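Local coordinates for aromatic-amino-acid:2-oxoglutarate transaminase (Candida albicans, PDB 6HND), which probably transfers amino groups from aromatic amino acids, and perhaps 2-aminoadipate, to 2-oxo acids with the help of pyridoxal 5'-phosphate, at residues B[313-317]-B[318-322]; B[396-399]-B[400-404]; B[403-406]-B[407-411]. One frame throughout, in Å; residues are numbered along the deposited sequence.

Contact 1. Residues B[313-317]-B[318-322]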
ATOM      1  N   ASP B 313     -20.388 -27.612   6.810  1.00 49.25           N
ATOM      2  CA  ASP B 313     -21.767 -27.225   7.228  1.00 50.61           C
ATOM      3  C   ASP B 313     -21.815 -27.093   8.751  1.00 44.50           C
ATOM      4  O   ASP B 313     -22.400 -26.097   9.258  1.00 42.76           O
ATOM      5  CB  ASP B 313     -22.813 -28.219   6.701  1.00 57.47           C
ATOM      6  CG  ASP B 313     -23.069 -28.107   5.196  1.00 68.04           C
ATOM      7  OD1 ASP B 313     -22.754 -27.018   4.602  1.00 63.53           O
ATOM      8  OD2 ASP B 313     -23.583 -29.111   4.606  1.00 74.75           O
ATOM      9  N   ASP B 314     -21.205 -28.050   9.454  1.00 42.95           N
ATOM     10  CA  ASP B 314     -21.252 -28.134  10.937  1.00 41.35           C
ATOM     11  C   ASP B 314     -20.409 -26.966  11.479  1.00 41.90           C
ATOM     12  O   ASP B 314     -20.887 -26.266  12.405  1.00 37.71           O
ATOM     13  CB  ASP B 314     -20.824 -29.529  11.414  1.00 42.00           C
ATOM     14  CG  ASP B 314     -20.743 -29.690  12.924  1.00 47.56           C
ATOM     15  OD1 ASP B 314     -21.364 -28.883  13.652  1.00 48.88           O
ATOM     16  OD2 ASP B 314     -20.029 -30.615  13.370  1.00 53.62           O
ATOM     17  N   TYR B 315     -19.227 -26.732  10.881  1.00 37.35           N
ATOM     18  CA  TYR B 315     -18.341 -25.583  11.189  1.00 37.87           C
ATOM     19  C   TYR B 315     -19.133 -24.273  11.061  1.00 39.73           C
ATOM     20  O   TYR B 315     -19.248 -23.508  12.036  1.00 39.40           O
ATOM     21  CB  TYR B 315     -17.133 -25.584  10.257  1.00 39.23           C
ATOM     22  CG  TYR B 315     -16.280 -24.339  10.327  1.00 40.54           C
ATOM     23  CD1 TYR B 315     -15.585 -24.007  11.480  1.00 36.99           C
ATOM     24  CD2 TYR B 315     -16.167 -23.503   9.233  1.00 39.10           C
ATOM     25  CE1 TYR B 315     -14.785 -22.882  11.547  1.00 40.04           C
ATOM     26  CE2 TYR B 315     -15.340 -22.395   9.269  1.00 44.91           C
ATOM     27  CZ  TYR B 315     -14.660 -22.068  10.435  1.00 46.55           C
ATOM     28  OH  TYR B 315     -13.860 -20.962  10.463  1.00 44.55           O
ATOM     29  N   LEU B 316     -19.704 -24.029   9.885  1.00 43.84           N
ATOM     30  CA  LEU B 316     -20.361 -22.735   9.581  1.00 43.49           C
ATOM     31  C   LEU B 316     -21.496 -22.538  10.573  1.00 44.78           C
ATOM     32  O   LEU B 316     -21.680 -21.394  11.025  1.00 48.75           O
ATOM     33  CB  LEU B 316     -20.883 -22.726   8.145  1.00 40.75           C
ATOM     34  CG  LEU B 316     -19.815 -22.701   7.058  1.00 39.72           C
ATOM     35  CD1 LEU B 316     -20.471 -22.622   5.687  1.00 40.89           C
ATOM     36  CD2 LEU B 316     -18.830 -21.559   7.268  1.00 38.21           C
ATOM     37  N   LYS B 317     -22.209 -23.613  10.906  1.00 49.17           N
ATOM     38  CA  LYS B 317     -23.502 -23.515  11.635  1.00 49.24           C
ATOM     39  C   LYS B 317     -23.242 -23.418  13.142  1.00 47.86           C
ATOM     40  O   LYS B 317     -23.891 -22.585  13.786  1.00 46.95           O
ATOM     41  CB  LYS B 317     -24.404 -24.706  11.300  1.00 57.98           C
ATOM     42  CG  LYS B 317     -25.850 -24.543  11.755  1.00 69.95           C
ATOM     43  CD  LYS B 317     -26.716 -25.777  11.557  1.00 73.94           C
ATOM     44  CE  LYS B 317     -28.109 -25.620  12.141  1.00 76.13           C
ATOM     45  NZ  LYS B 317     -29.150 -25.952  11.138  1.00 74.98           N
ATOM     46  N   ASN B 318     -22.333 -24.234  13.690  1.00 41.26           N
ATOM     47  CA  ASN B 318     -22.233 -24.423  15.157  1.00 43.25           C
ATOM     48  C   ASN B 318     -20.912 -23.873  15.702  1.00 46.26           C
ATOM     49  O   ASN B 318     -20.912 -23.527  16.887  1.00 46.79           O
ATOM     50  CB  ASN B 318     -22.481 -25.887  15.513  1.00 46.23           C
ATOM     51  CG  ASN B 318     -23.830 -26.350  14.987  1.00 48.44           C
ATOM     52  OD1 ASN B 318     -24.859 -25.786  15.348  1.00 47.84           O
ATOM     53  ND2 ASN B 318     -23.832 -27.320  14.087  1.00 44.74           N
ATOM     54  N   HIS B 319     -19.842 -23.766  14.906  1.00 44.73           N
ATOM     55  CA  HIS B 319     -18.514 -23.352  15.439  1.00 49.11           C
ATOM     56  C   HIS B 319     -18.309 -21.846  15.242  1.00 46.29           C
ATOM     57  O   HIS B 319     -18.036 -21.145  16.238  1.00 49.37           O
ATOM     58  CB  HIS B 319     -17.418 -24.223  14.838  1.00 50.59           C
ATOM     59  CG  HIS B 319     -17.523 -25.626  15.328  1.00 49.57           C
ATOM     60  ND1 HIS B 319     -16.762 -26.096  16.381  1.00 44.81           N
ATOM     61  CD2 HIS B 319     -18.353 -26.630  14.962  1.00 44.54           C
ATOM     62  CE1 HIS B 319     -17.093 -27.351  16.618  1.00 46.00           C
ATOM     63  NE2 HIS B 319     -18.073 -27.705  15.759  1.00 45.25           N
ATOM     64  N   LEU B 320     -18.471 -21.378  14.010  1.00 42.15           N
ATOM     65  CA  LEU B 320     -18.260 -19.964  13.611  1.00 39.80           C
ATOM     66  C   LEU B 320     -19.213 -19.063  14.399  1.00 34.30           C
ATOM     67  O   LEU B 320     -20.388 -19.299  14.364  1.00 40.47           O
ATOM     68  CB  LEU B 320     -18.477 -19.860  12.100  1.00 40.30           C
ATOM     69  CG  LEU B 320     -17.694 -18.753  11.404  1.00 44.89           C
ATOM     70  CD1 LEU B 320     -16.196 -18.942  11.628  1.00 45.43           C
ATOM     71  CD2 LEU B 320     -18.029 -18.718   9.915  1.00 43.84           C
ATOM     72  N   THR B 321     -18.720 -18.073  15.124  1.00 31.94           N
ATOM     73  CA  THR B 321     -19.604 -17.085  15.777  1.00 33.84           C
ATOM     74  C   THR B 321     -19.970 -16.025  14.748  1.00 35.39           C
ATOM     75  O   THR B 321     -19.078 -15.551  14.059  1.00 35.79           O
ATOM     76  CB  THR B 321     -18.968 -16.460  17.015  1.00 34.11           C
ATOM     77  OG1 THR B 321     -18.425 -17.528  17.803  1.00 36.66           O
ATOM     78  CG2 THR B 321     -19.980 -15.612  17.754  1.00 33.75           C
ATOM     79  N   PRO B 322     -21.272 -15.657  14.591  1.00 38.97           N
ATOM     80  CA  PRO B 322     -21.693 -14.638  13.641  1.00 36.65           C
ATOM     81  C   PRO B 322     -20.958 -13.302  13.751  1.00 40.23           C
ATOM     82  O   PRO B 322     -20.667 -12.883  14.859  1.00 38.25           O
ATOM     83  CB  PRO B 322     -23.164 -14.424  13.975  1.00 38.22           C
ATOM     84  CG  PRO B 322     -23.620 -15.778  14.462  1.00 37.01           C
ATOM     85  CD  PRO B 322     -22.438 -16.267  15.260  1.00 39.79           C
TER
HETATM   86  O   HOH W   1     -18.907 -30.566  15.822  1.00 53.16           O
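Tyr315 O takes two backbone donors near the C-terminal end of the short helix 312-319, in a wider pi-type turn. His319 N binds it at 2.9 Å and Leu320 N at 3.0 Å, the two N-H groups arriving from opposite faces of the carbonyl plane. Leu320 N makes the straighter bond, 173° at its hydrogen. One residue earlier, Asn318 N is satisfied by Asp314 O in an ordinary i to i+4 bond. The same two residues pair again through their side chains. With Asp314 CG trans to the backbone N (chi1 176°), the carboxylate stands beside the next turn, where Asn318 ND2 donates a hydrogen bond to Asp314 OD1 at 3.0 Å. It comes in on the anti side of the carboxylate, with OD1 close to the plane of the Asn318 amide, while the two flat groups stand 63° apart. Asp314 OD2 accepts from a water, which also bonds His319 NE2 and so links carboxylate and imidazole. Leu316 CD2 lies alongside Leu320 CD2. The Tyr315 hydroxyl is hydrogen-bonded to Tyr285 O, and its ring packs on Leu396, Ile399 and Leu400 of helix 392-418. Leu320 CD1 closes against the phenol end, 3.3 Å from Tyr315 OH.

Contact 2. Residues B[396-399]-B[400-404]; sequences LEWI and LKMRL
Met402, one turn after Trp398 on helix 392-418, lays its CG over one face of the indole. The methylene sits 3.7 Å above the ring plane, offset toward the rim, in a CH-pi contact with the five-membered ring. SD lies obliquely beside that ring, 3.7 Å from Trp398 NE1, which makes this a Met-aromatic pair as well. Two torsions bring the groups together: Trp398, with CG anti to its own N (chi1 170°), sends the indole straight out from the helix, and Met402, with CG anti to the carbonyl carbon (chi1 -56°), folds CG back over it. Met402 CG is also 3.2 Å from Trp398 O, the carbonyl that accepts Met402 N.

Leu400 is the residue that the preceding turn buries most. Its N is bonded to Leu396 O at 2.8 Å, and its CG rests 3.3 Å from that same oxygen. CD1 comes within 4.0 Å of the carboxylate oxygen Glu397 OE1. Ile399, buried almost as deeply as Trp398, accepts Arg403 N on its O at 2.9 Å.

The two clusters face different neighbours. Trp398 stacks on Trp395 and, together with Met402, meets Phe50 of the second subunit. On another side of the helix, Leu400 packs on Tyr315 of helix 312-319, while Leu396 and Ile399 lie against Phe146 of helix 137-151.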
ATOM      1  N   LEU B 396     -11.980 -22.926   2.776  1.00 37.08           N
ATOM      2  CA  LEU B 396     -12.498 -23.299   4.122  1.00 40.42           C
ATOM      3  C   LEU B 396     -11.835 -24.607   4.599  1.00 40.56           C
ATOM      4  O   LEU B 396     -11.463 -24.677   5.776  1.00 38.06           O
ATOM      5  CB  LEU B 396     -14.029 -23.426   4.077  1.00 40.44           C
ATOM      6  CG  LEU B 396     -14.795 -22.100   4.071  1.00 43.87           C
ATOM      7  CD1 LEU B 396     -16.270 -22.321   3.748  1.00 45.27           C
ATOM      8  CD2 LEU B 396     -14.641 -21.360   5.408  1.00 43.81           C
ATOM      9  N   GLU B 397     -11.685 -25.606   3.727  1.00 39.57           N
ATOM     10  CA  GLU B 397     -11.068 -26.898   4.089  1.00 40.36           C
ATOM     11  C   GLU B 397      -9.606 -26.648   4.487  1.00 39.30           C
ATOM     12  O   GLU B 397      -9.143 -27.272   5.442  1.00 44.82           O
ATOM     13  CB  GLU B 397     -11.170 -27.920   2.956  1.00 46.02           C
ATOM     14  CG  GLU B 397     -12.583 -28.392   2.644  1.00 52.79           C
ATOM     15  CD  GLU B 397     -13.286 -29.249   3.689  1.00 57.41           C
ATOM     16  OE1 GLU B 397     -12.644 -29.586   4.732  1.00 56.88           O
ATOM     17  OE2 GLU B 397     -14.487 -29.563   3.470  1.00 52.80           O
ATOM     18  N   TRP B 398      -8.896 -25.753   3.806  1.00 38.38           N
ATOM     19  CA  TRP B 398      -7.531 -25.338   4.230  1.00 38.44           C
ATOM     20  C   TRP B 398      -7.574 -24.600   5.593  1.00 38.35           C
ATOM     21  O   TRP B 398      -6.703 -24.845   6.445  1.00 37.83           O
ATOM     22  CB  TRP B 398      -6.854 -24.507   3.137  1.00 38.93           C
ATOM     23  CG  TRP B 398      -5.590 -23.872   3.614  1.00 38.30           C
ATOM     24  CD1 TRP B 398      -5.457 -22.630   4.158  1.00 39.54           C
ATOM     25  CD2 TRP B 398      -4.285 -24.472   3.653  1.00 36.95           C
ATOM     26  NE1 TRP B 398      -4.160 -22.412   4.525  1.00 38.63           N
ATOM     27  CE2 TRP B 398      -3.413 -23.517   4.207  1.00 38.13           C
ATOM     28  CE3 TRP B 398      -3.762 -25.693   3.221  1.00 37.09           C
ATOM     29  CZ2 TRP B 398      -2.052 -23.757   4.370  1.00 38.45           C
ATOM     30  CZ3 TRP B 398      -2.415 -25.919   3.362  1.00 38.90           C
ATOM     31  CH2 TRP B 398      -1.578 -24.977   3.956  1.00 37.87           C
ATOM     32  N   ILE B 399      -8.565 -23.755   5.836  1.00 36.22           N
ATOM     33  CA  ILE B 399      -8.730 -23.056   7.148  1.00 40.92           C
ATOM     34  C   ILE B 399      -8.970 -24.100   8.251  1.00 40.90           C
ATOM     35  O   ILE B 399      -8.412 -23.942   9.335  1.00 38.76           O
ATOM     36  CB  ILE B 399      -9.853 -21.991   7.048  1.00 41.14           C
ATOM     37  CG1 ILE B 399      -9.400 -20.804   6.186  1.00 40.82           C
ATOM     38  CG2 ILE B 399     -10.326 -21.545   8.424  1.00 42.70           C
ATOM     39  CD1 ILE B 399     -10.532 -19.995   5.547  1.00 41.09           C
ATOM     40  N   LEU B 400      -9.747 -25.156   7.980  1.00 42.44           N
ATOM     41  CA  LEU B 400     -10.024 -26.222   8.977  1.00 42.55           C
ATOM     42  C   LEU B 400      -8.751 -27.030   9.284  1.00 45.33           C
ATOM     43  O   LEU B 400      -8.540 -27.358  10.483  1.00 49.49           O
ATOM     44  CB  LEU B 400     -11.177 -27.096   8.491  1.00 44.93           C
ATOM     45  CG  LEU B 400     -12.520 -26.378   8.405  1.00 45.33           C
ATOM     46  CD1 LEU B 400     -13.596 -27.338   7.947  1.00 49.14           C
ATOM     47  CD2 LEU B 400     -12.893 -25.738   9.735  1.00 47.03           C
ATOM     48  N   LYS B 401      -7.875 -27.274   8.313  1.00 44.85           N
ATOM     49  CA  LYS B 401      -6.569 -27.941   8.591  1.00 47.12           C
ATOM     50  C   LYS B 401      -5.750 -27.068   9.546  1.00 49.72           C
ATOM     51  O   LYS B 401      -5.179 -27.616  10.523  1.00 50.26           O
ATOM     52  CB  LYS B 401      -5.758 -28.200   7.323  1.00 50.77           C
ATOM     53  CG  LYS B 401      -6.315 -29.252   6.378  1.00 51.62           C
ATOM     54  CD  LYS B 401      -5.371 -29.531   5.256  1.00 56.02           C
ATOM     55  CE  LYS B 401      -5.820 -30.667   4.364  1.00 64.24           C
ATOM     56  NZ  LYS B 401      -7.112 -30.358   3.718  1.00 64.76           N
ATOM     57  N   MET B 402      -5.714 -25.759   9.289  1.00 47.37           N
ATOM     58  CA  MET B 402      -4.974 -24.792  10.144  1.00 48.59           C
ATOM     59  C   MET B 402      -5.598 -24.778  11.541  1.00 42.54           C
ATOM     60  O   MET B 402      -4.848 -24.691  12.509  1.00 41.09           O
ATOM     61  CB  MET B 402      -5.008 -23.369   9.582  1.00 51.50           C
ATOM     62  CG  MET B 402      -4.483 -23.243   8.163  1.00 57.01           C
ATOM     63  SD  MET B 402      -3.122 -22.065   8.062  1.00 63.39           S
ATOM     64  CE  MET B 402      -3.785 -20.683   8.993  1.00 58.25           C
ATOM     65  N   ARG B 403      -6.930 -24.834  11.617  1.00 40.78           N
ATOM     66  CA  ARG B 403      -7.700 -24.873  12.890  1.00 44.13           C
ATOM     67  C   ARG B 403      -7.152 -25.970  13.811  1.00 41.80           C
ATOM     68  O   ARG B 403      -6.905 -25.669  15.030  1.00 40.86           O
ATOM     69  CB  ARG B 403      -9.185 -25.086  12.583  1.00 41.92           C
ATOM     70  CG  ARG B 403     -10.046 -25.223  13.819  1.00 41.06           C
ATOM     71  CD  ARG B 403     -11.521 -25.290  13.480  1.00 41.77           C
ATOM     72  NE  ARG B 403     -12.245 -25.664  14.677  1.00 42.64           N
ATOM     73  CZ  ARG B 403     -12.327 -26.912  15.166  1.00 45.92           C
ATOM     74  NH1 ARG B 403     -11.736 -27.939  14.565  1.00 40.76           N
ATOM     75  NH2 ARG B 403     -13.014 -27.112  16.273  1.00 44.22           N
ATOM     76  N   LEU B 404      -6.963 -27.175  13.251  1.00 44.73           N
ATOM     77  CA  LEU B 404      -6.533 -28.399  13.980  1.00 45.09           C
ATOM     78  C   LEU B 404      -5.167 -28.163  14.591  1.00 40.39           C
ATOM     79  O   LEU B 404      -4.993 -28.582  15.749  1.00 45.21           O
ATOM     80  CB  LEU B 404      -6.451 -29.605  13.044  1.00 49.27           C
ATOM     81  CG  LEU B 404      -7.769 -30.313  12.768  1.00 55.19           C
ATOM     82  CD1 LEU B 404      -7.509 -31.573  11.950  1.00 55.30           C
ATOM     83  CD2 LEU B 404      -8.491 -30.634  14.068  1.00 57.09           C
TER

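Contact 3. Residues B[403-406]-B[407-411]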
ATOM      1  N   ARG B 403      -6.930 -24.834  11.617  1.00 40.78           N
ATOM      2  CA  ARG B 403      -7.700 -24.873  12.890  1.00 44.13           C
ATOM      3  C   ARG B 403      -7.152 -25.970  13.811  1.00 41.80           C
ATOM      4  O   ARG B 403      -6.905 -25.669  15.030  1.00 40.86           O
ATOM      5  CB  ARG B 403      -9.185 -25.086  12.583  1.00 41.92           C
ATOM      6  CG  ARG B 403     -10.046 -25.223  13.819  1.00 41.06           C
ATOM      7  CD  ARG B 403     -11.521 -25.290  13.480  1.00 41.77           C
ATOM      8  NE  ARG B 403     -12.245 -25.664  14.677  1.00 42.64           N
ATOM      9  CZ  ARG B 403     -12.327 -26.912  15.166  1.00 45.92           C
ATOM     10  NH1 ARG B 403     -11.736 -27.939  14.565  1.00 40.76           N
ATOM     11  NH2 ARG B 403     -13.014 -27.112  16.273  1.00 44.22           N
ATOM     12  N   LEU B 404      -6.963 -27.175  13.251  1.00 44.73           N
ATOM     13  CA  LEU B 404      -6.533 -28.399  13.980  1.00 45.09           C
ATOM     14  C   LEU B 404      -5.167 -28.163  14.591  1.00 40.39           C
ATOM     15  O   LEU B 404      -4.993 -28.582  15.749  1.00 45.21           O
ATOM     16  CB  LEU B 404      -6.451 -29.605  13.044  1.00 49.27           C
ATOM     17  CG  LEU B 404      -7.769 -30.313  12.768  1.00 55.19           C
ATOM     18  CD1 LEU B 404      -7.509 -31.573  11.950  1.00 55.30           C
ATOM     19  CD2 LEU B 404      -8.491 -30.634  14.068  1.00 57.09           C
ATOM     20  N   ASN B 405      -4.237 -27.597  13.819  1.00 39.29           N
ATOM     21  CA  ASN B 405      -2.868 -27.264  14.311  1.00 41.92           C
ATOM     22  C   ASN B 405      -2.977 -26.319  15.517  1.00 41.53           C
ATOM     23  O   ASN B 405      -2.379 -26.606  16.580  1.00 41.88           O
ATOM     24  CB  ASN B 405      -2.017 -26.549  13.260  1.00 45.66           C
ATOM     25  CG  ASN B 405      -0.966 -27.426  12.624  1.00 50.70           C
ATOM     26  OD1 ASN B 405       0.192 -27.420  13.051  1.00 55.46           O
ATOM     27  ND2 ASN B 405      -1.353 -28.141  11.577  1.00 56.90           N
ATOM     28  N   TYR B 406      -3.682 -25.200  15.320  1.00 39.73           N
ATOM     29  CA  TYR B 406      -3.873 -24.123  16.315  1.00 41.36           C
ATOM     30  C   TYR B 406      -4.536 -24.713  17.559  1.00 39.48           C
ATOM     31  O   TYR B 406      -4.093 -24.378  18.676  1.00 37.43           O
ATOM     32  CB  TYR B 406      -4.647 -22.952  15.696  1.00 43.43           C
ATOM     33  CG  TYR B 406      -3.762 -21.961  14.982  1.00 48.98           C
ATOM     34  CD1 TYR B 406      -3.027 -21.032  15.688  1.00 57.81           C
ATOM     35  CD2 TYR B 406      -3.623 -21.962  13.604  1.00 51.00           C
ATOM     36  CE1 TYR B 406      -2.190 -20.130  15.051  1.00 64.34           C
ATOM     37  CE2 TYR B 406      -2.799 -21.059  12.949  1.00 50.19           C
ATOM     38  CZ  TYR B 406      -2.089 -20.130  13.675  1.00 51.87           C
ATOM     39  OH  TYR B 406      -1.274 -19.233  13.068  1.00 54.70           O
ATOM     40  N   SER B 407      -5.550 -25.561  17.360  1.00 38.81           N
ATOM     41  CA  SER B 407      -6.277 -26.238  18.454  1.00 40.36           C
ATOM     42  C   SER B 407      -5.281 -27.065  19.263  1.00 41.51           C
ATOM     43  O   SER B 407      -5.301 -26.948  20.501  1.00 40.35           O
ATOM     44  CB  SER B 407      -7.410 -27.084  17.961  1.00 40.91           C
ATOM     45  OG  SER B 407      -7.982 -27.836  19.036  1.00 37.48           O
ATOM     46  N   TYR B 408      -4.463 -27.881  18.606  1.00 40.39           N
ATOM     47  CA  TYR B 408      -3.474 -28.729  19.312  1.00 43.30           C
ATOM     48  C   TYR B 408      -2.492 -27.797  20.037  1.00 44.53           C
ATOM     49  O   TYR B 408      -2.215 -28.048  21.240  1.00 42.31           O
ATOM     50  CB  TYR B 408      -2.802 -29.716  18.354  1.00 48.99           C
ATOM     51  CG  TYR B 408      -1.819 -30.655  19.005  1.00 54.33           C
ATOM     52  CD1 TYR B 408      -2.248 -31.645  19.879  1.00 67.76           C
ATOM     53  CD2 TYR B 408      -0.455 -30.561  18.756  1.00 64.70           C
ATOM     54  CE1 TYR B 408      -1.358 -32.511  20.500  1.00 68.05           C
ATOM     55  CE2 TYR B 408       0.450 -31.425  19.361  1.00 68.51           C
ATOM     56  CZ  TYR B 408      -0.005 -32.400  20.238  1.00 70.23           C
ATOM     57  OH  TYR B 408       0.859 -33.265  20.840  1.00 73.12           O
ATOM     58  N   ARG B 409      -2.001 -26.753  19.348  1.00 38.11           N
ATOM     59  CA  ARG B 409      -0.968 -25.827  19.886  1.00 41.25           C
ATOM     60  C   ARG B 409      -1.519 -25.166  21.154  1.00 42.53           C
ATOM     61  O   ARG B 409      -0.817 -25.188  22.198  1.00 38.42           O
ATOM     62  CB  ARG B 409      -0.538 -24.790  18.843  1.00 46.06           C
ATOM     63  CG  ARG B 409       0.506 -25.293  17.856  1.00 45.30           C
ATOM     64  CD  ARG B 409       0.577 -24.418  16.618  1.00 47.06           C
ATOM     65  NE  ARG B 409       1.696 -24.805  15.786  1.00 40.06           N
ATOM     66  CZ  ARG B 409       2.862 -24.190  15.775  1.00 40.05           C
ATOM     67  NH1 ARG B 409       3.051 -23.085  16.481  1.00 42.08           N
ATOM     68  NH2 ARG B 409       3.838 -24.661  15.024  1.00 38.88           N
ATOM     69  N   LYS B 410      -2.750 -24.652  21.103  1.00 40.01           N
ATOM     70  CA  LYS B 410      -3.330 -23.919  22.260  1.00 43.16           C
ATOM     71  C   LYS B 410      -3.406 -24.850  23.479  1.00 42.60           C
ATOM     72  O   LYS B 410      -3.021 -24.414  24.604  1.00 42.59           O
ATOM     73  CB  LYS B 410      -4.700 -23.330  21.930  1.00 40.51           C
ATOM     74  CG  LYS B 410      -5.338 -22.587  23.095  1.00 40.18           C
ATOM     75  CD  LYS B 410      -6.294 -23.444  23.885  1.00 41.82           C
ATOM     76  CE  LYS B 410      -7.621 -23.629  23.182  1.00 44.08           C
ATOM     77  NZ  LYS B 410      -8.596 -24.323  24.054  1.00 45.69           N
ATOM     78  N   ASP B 411      -3.887 -26.076  23.286  1.00 39.93           N
ATOM     79  CA  ASP B 411      -4.089 -27.042  24.405  1.00 43.38           C
ATOM     80  C   ASP B 411      -2.733 -27.456  25.005  1.00 42.42           C
ATOM     81  O   ASP B 411      -2.632 -27.572  26.250  1.00 41.76           O
ATOM     82  CB  ASP B 411      -4.893 -28.253  23.939  1.00 39.21           C
ATOM     83  CG  ASP B 411      -6.320 -27.920  23.561  1.00 42.83           C
ATOM     84  OD1 ASP B 411      -6.823 -26.826  23.982  1.00 39.17           O
ATOM     85  OD2 ASP B 411      -6.909 -28.748  22.838  1.00 42.33           O
TER
HETATM   86  O   HOH W   2       2.562 -27.731  14.387  1.00 47.01           O
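Asn405 and Arg409, one helical turn apart, run side by side and point the same way. Their polar ends come near without bonding directly: Asn405 OD1 lies at the edge of the guanidinium, 4.1 Å from Arg409 NE. A water spans the gap, donating to Asn405 OD1 at 2.7 Å and accepting a weak, long bond from Arg409 NE. The far nitrogens of Arg409 are held elsewhere, NH1 by Tyr493 O and NH2 by Ala496 O, which fixes the end of the extended chain. Its aliphatic part passes over the backbone, with CG 3.4 Å from Asn405 O.

Four backbone bonds of i to i+4 type carry this length of helix 392-418, the long helix of this aminotransferase which packs against helix 312-319 and, through Tyr408 and Arg409, reaches helix 499-518. Ser407 N meets Arg403 O at 2.7 Å, and Lys410 N meets Tyr406 O at 2.8 Å. Ser407 CB sits close to the acceptor of its own N-H, 3.3 Å from Arg403 O.

Of the charged groups, Lys410 NZ forms a salt bridge with the adjacent Asp411, 3.1 Å from OD1, and a second with Asp432, besides a hydrogen bond to Pro289 O.

An aromatic contact joins the subunits: the Tyr406 ring stacks on Phe50 of the second subunit, whose Pro46 it also touches.

How the contacts relate
Contacts 2 and 3 are successive parts of one helix, 392-418, sharing Arg403 and Leu404, and both are largely buried; contact 1 closes the separate helix 312-319 and is only partly buried. The two helices meet where Tyr315 CD1 of contact 1 packs 3.6 Å from Leu400 CD2 of contact 2, and again where His319 touches Arg403. Chemistry shifts along the way: a helix end closed by a pi-type turn, with an Asp-Asn side-chain bond and a water bridge, in contact 1; aromatic and sulfur packing in contact 2; then long charged side chains tied to distant carbonyls and carboxylates in contact 3. Phe50 of the second subunit lies against contacts 2 and 3, whereas contact 1 touches no other chain.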